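PDB 3RSI: putative enoyl-CoA hydratase/isomerase from Mycobacterium abscessus, which probably acts as a hydro-lyase in lipid metabolism, as a member of the enoyl-CoA hydratase/isomerase family. Local coordinates for residues Gly208-Ala218 and Leu237-Asp246. Residues are numbered along the deposited sequence; the frame is centred on the assembly and turned at random.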
loop_
_atom_site.group_PDB
_atom_site.type_symbol
_atom_site.label_atom_id
_atom_site.label_comp_id
_atom_site.label_asym_id
_atom_site.label_seq_id
_atom_site.Cartn_x
_atom_site.Cartn_y
_atom_site.Cartn_z
ATOM N N GLY B 208 -13.090 -0.021 -23.963
ATOM C CA GLY B 208 -14.266 0.860 -24.001
ATOM C C GLY B 208 -13.923 2.188 -23.347
ATOM O O GLY B 208 -13.478 2.194 -22.208
ATOM N N PRO B 209 -14.105 3.317 -24.065
ATOM C CA PRO B 209 -13.681 4.604 -23.501
ATOM C C PRO B 209 -14.492 5.084 -22.300
ATOM O O PRO B 209 -13.924 5.707 -21.400
ATOM C CB PRO B 209 -13.823 5.585 -24.671
ATOM C CG PRO B 209 -13.937 4.801 -25.854
ATOM C CD PRO B 209 -14.481 3.453 -25.483
ATOM N N LEU B 210 -15.793 4.786 -22.256
ATOM C CA LEU B 210 -16.591 5.146 -21.076
ATOM C C LEU B 210 -16.188 4.266 -19.891
ATOM O O LEU B 210 -16.080 4.747 -18.751
ATOM C CB LEU B 210 -18.091 5.045 -21.360
ATOM C CG LEU B 210 -19.026 5.343 -20.188
ATOM C CD1 LEU B 210 -18.959 6.810 -19.762
ATOM C CD2 LEU B 210 -20.468 4.929 -20.549
ATOM N N ALA B 211 -15.953 2.986 -20.179
ATOM C CA ALA B 211 -15.485 2.017 -19.192
ATOM C C ALA B 211 -14.157 2.456 -18.590
ATOM O O ALA B 211 -14.027 2.480 -17.380
ATOM C CB ALA B 211 -15.332 0.666 -19.808
ATOM N N VAL B 212 -13.193 2.815 -19.437
ATOM C CA VAL B 212 -11.880 3.294 -18.967
ATOM C C VAL B 212 -11.965 4.596 -18.140
ATOM O O VAL B 212 -11.382 4.692 -17.060
ATOM C CB VAL B 212 -10.877 3.419 -20.160
ATOM C CG1 VAL B 212 -9.580 4.123 -19.727
ATOM C CG2 VAL B 212 -10.595 2.016 -20.754
ATOM N N ARG B 213 -12.689 5.601 -18.639
ATOM C CA ARG B 213 -12.894 6.865 -17.908
ATOM C C ARG B 213 -13.580 6.634 -16.541
ATOM O O ARG B 213 -13.109 7.103 -15.506
ATOM C CB ARG B 213 -13.747 7.803 -18.779
ATOM C CG ARG B 213 -14.325 9.027 -18.099
ATOM C CD ARG B 213 -15.212 9.881 -19.051
ATOM N NE ARG B 213 -14.669 9.867 -20.412
ATOM C CZ ARG B 213 -15.291 9.406 -21.503
ATOM N NH1 ARG B 213 -14.656 9.433 -22.675
ATOM N NH2 ARG B 213 -16.537 8.941 -21.457
ATOM N N ASN B 214 -14.697 5.914 -16.537
ATOM C CA ASN B 214 -15.413 5.693 -15.278
ATOM C C ASN B 214 -14.635 4.818 -14.318
ATOM O O ASN B 214 -14.720 5.012 -13.103
ATOM C CB ASN B 214 -16.832 5.147 -15.492
ATOM C CG ASN B 214 -17.781 6.206 -16.039
ATOM O OD1 ASN B 214 -17.343 7.152 -16.677
ATOM N ND2 ASN B 214 -19.080 6.042 -15.795
ATOM N N ALA B 215 -13.873 3.863 -14.844
ATOM C CA ALA B 215 -13.022 3.034 -13.979
ATOM C C ALA B 215 -11.937 3.877 -13.285
ATOM O O ALA B 215 -11.748 3.789 -12.068
ATOM C CB ALA B 215 -12.406 1.872 -14.766
ATOM N N LYS B 216 -11.233 4.697 -14.046
ATOM C CA LYS B 216 -10.255 5.603 -13.436
ATOM C C LYS B 216 -10.905 6.533 -12.416
ATOM O O LYS B 216 -10.383 6.715 -11.333
ATOM C CB LYS B 216 -9.503 6.428 -14.479
ATOM C CG LYS B 216 -8.452 7.385 -13.829
ATOM C CD LYS B 216 -7.574 8.161 -14.860
ATOM C CE LYS B 216 -6.709 9.175 -14.129
ATOM N NZ LYS B 216 -5.672 9.830 -14.979
ATOM N N GLU B 217 -12.053 7.095 -12.746
ATOM C CA GLU B 217 -12.710 8.026 -11.850
ATOM C C GLU B 217 -13.185 7.325 -10.590
ATOM O O GLU B 217 -13.089 7.900 -9.497
ATOM C CB GLU B 217 -13.883 8.732 -12.543
ATOM C CG GLU B 217 -14.563 9.757 -11.637
ATOM C CD GLU B 217 -15.595 10.578 -12.348
ATOM O OE1 GLU B 217 -15.779 10.409 -13.568
ATOM O OE2 GLU B 217 -16.233 11.397 -11.669
ATOM N N ALA B 218 -13.651 6.071 -10.717
ATOM C CA ALA B 218 -14.110 5.311 -9.533
ATOM C C ALA B 218 -12.926 4.955 -8.621
ATOM O O ALA B 218 -13.004 5.074 -7.394
ATOM C CB ALA B 218 -14.920 4.040 -9.947
ATOM N N LEU B 237 -20.662 5.314 -10.673
ATOM C CA LEU B 237 -19.876 5.289 -11.918
ATOM C C LEU B 237 -20.009 3.946 -12.676
ATOM O O LEU B 237 -19.756 3.868 -13.872
ATOM C CB LEU B 237 -18.403 5.590 -11.582
ATOM C CG LEU B 237 -18.181 7.067 -11.200
ATOM C CD1 LEU B 237 -16.928 7.315 -10.348
ATOM C CD2 LEU B 237 -18.094 7.871 -12.480
ATOM N N THR B 238 -20.413 2.892 -11.986
ATOM C CA THR B 238 -20.575 1.590 -12.632
ATOM C C THR B 238 -21.895 1.495 -13.405
ATOM O O THR B 238 -21.939 0.938 -14.496
ATOM C CB THR B 238 -20.451 0.472 -11.593
ATOM O OG1 THR B 238 -19.104 0.460 -11.092
ATOM C CG2 THR B 238 -20.795 -0.904 -12.179
ATOM N N ARG B 239 -22.959 2.055 -12.837
ATOM C CA ARG B 239 -24.304 1.951 -13.419
ATOM C C ARG B 239 -24.376 2.424 -14.868
ATOM O O ARG B 239 -24.914 1.705 -15.706
ATOM C CB ARG B 239 -25.351 2.706 -12.577
ATOM C CG ARG B 239 -25.823 1.967 -11.356
ATOM C CD ARG B 239 -26.901 2.749 -10.581
ATOM N NE ARG B 239 -26.608 2.747 -9.144
ATOM C CZ ARG B 239 -26.267 3.809 -8.408
ATOM N NH1 ARG B 239 -26.195 5.037 -8.923
ATOM N NH2 ARG B 239 -26.016 3.637 -7.117
ATOM N N PRO B 240 -23.846 3.635 -15.169
ATOM C CA PRO B 240 -23.841 4.124 -16.551
ATOM C C PRO B 240 -23.083 3.191 -17.497
ATOM O O PRO B 240 -23.490 3.034 -18.640
ATOM C CB PRO B 240 -23.144 5.489 -16.445
ATOM C CG PRO B 240 -23.375 5.924 -15.082
ATOM C CD PRO B 240 -23.336 4.661 -14.248
ATOM N N VAL B 241 -22.028 2.545 -17.015
ATOM C CA VAL B 241 -21.259 1.614 -17.845
ATOM C C VAL B 241 -22.113 0.388 -18.177
ATOM O O VAL B 241 -22.238 0.015 -19.342
ATOM C CB VAL B 241 -19.936 1.198 -17.166
ATOM C CG1 VAL B 241 -19.230 0.126 -17.962
ATOM C CG2 VAL B 241 -19.027 2.427 -16.982
ATOM N N ILE B 242 -22.733 -0.199 -17.161
ATOM C CA ILE B 242 -23.635 -1.351 -17.358
ATOM C C ILE B 242 -24.714 -1.102 -18.402
ATOM O O ILE B 242 -24.999 -1.961 -19.235
ATOM C CB ILE B 242 -24.324 -1.774 -16.021
ATOM C CG1 ILE B 242 -23.289 -2.230 -15.001
ATOM C CG2 ILE B 242 -25.331 -2.908 -16.245
ATOM C CD1 ILE B 242 -22.334 -3.209 -15.555
ATOM N N THR B 243 -25.290 0.091 -18.387
ATOM C CA THR B 243 -26.389 0.442 -19.282
ATOM C C THR B 243 -25.940 1.072 -20.613
ATOM O O THR B 243 -26.780 1.490 -21.423
ATOM C CB THR B 243 -27.383 1.370 -18.562
ATOM O OG1 THR B 243 -26.721 2.575 -18.160
ATOM C CG2 THR B 243 -27.965 0.648 -17.316
ATOM N N SER B 244 -24.636 1.103 -20.851
ATOM C CA SER B 244 -24.073 1.793 -22.015
ATOM C C SER B 244 -24.263 0.982 -23.301
ATOM O O SER B 244 -24.433 -0.250 -23.274
ATOM C CB SER B 244 -22.582 2.096 -21.783
ATOM O OG SER B 244 -21.775 0.909 -21.768
ATOM N N ALA B 245 -24.226 1.691 -24.423
ATOM C CA ALA B 245 -24.144 1.066 -25.731
ATOM C C ALA B 245 -22.864 0.225 -25.844
ATOM O O ALA B 245 -22.902 -0.896 -26.354
ATOM C CB ALA B 245 -24.186 2.140 -26.845
ATOM N N ASP B 246 -21.748 0.755 -25.352
ATOM C CA ASP B 246 -20.464 0.047 -25.437
ATOM C C ASP B 246 -20.499 -1.315 -24.751
ATOM O O ASP B 246 -19.975 -2.271 -25.308
ATOM C CB ASP B 246 -19.315 0.868 -24.855
ATOM C CG ASP B 246 -18.809 1.927 -25.807
ATOM O OD1 ASP B 246 -19.319 2.038 -26.945
ATOM O OD2 ASP B 246 -17.882 2.659 -25.419
HETATM O O HOH W 1 -16.990 2.101 -23.025
#
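Asn-214 and Leu-237 join two antiparallel helices, whose short segments 209-218 and 237-242 run at 170° with axes 9.4 Å apart. This is a helical hairpin in the C-terminal helical region of a crotonase-like chain. Asn-214 can be followed outward. Its CB lies 3.6 Å from Leu-237 O and packs on Val-241 CG2 at 3.8 Å. With chi1 at -73°, CG lies anti to the carbonyl carbon, which sets the amide beside Leu-237 O. CG is near that oxygen and Leu-237 CD2. ND2 touches the same Val-241 methyl and ends the chain with a nearly straight hydrogen bond (166°) to Leu-237 O, 3.0 Å away. The bond uses a carbonyl lone pair and stays in the amide plane. Pro-240 supplies no backbone N-H to the turn before it, and the helix kinks there.

Leu-237 splits its methyls: CD1 sits 3.5 Å from Ala-218 N, and CD2 lies against the carboxylate end of Glu-217. That carboxylate also pairs with Arg-221. At the other end, Leu-210 CD2 meets Ser-244 CB at 3.7 Å. A water donates to Asp-246 OD2 (2.6 Å) and accepts from Ala-211 N in the first turn of helix 209-218. Asp-246 also takes N-H groups from Thr-263 and Gly-264. A second subunit packs on Ala-211 and Val-241. The chemistry implies an apolar seam crossed by one direct hydrogen bond, with a water bridge at the start of helix 209-218, where the donors to Asp-246 probably offset the nearby terminal carboxylate of Arg-265.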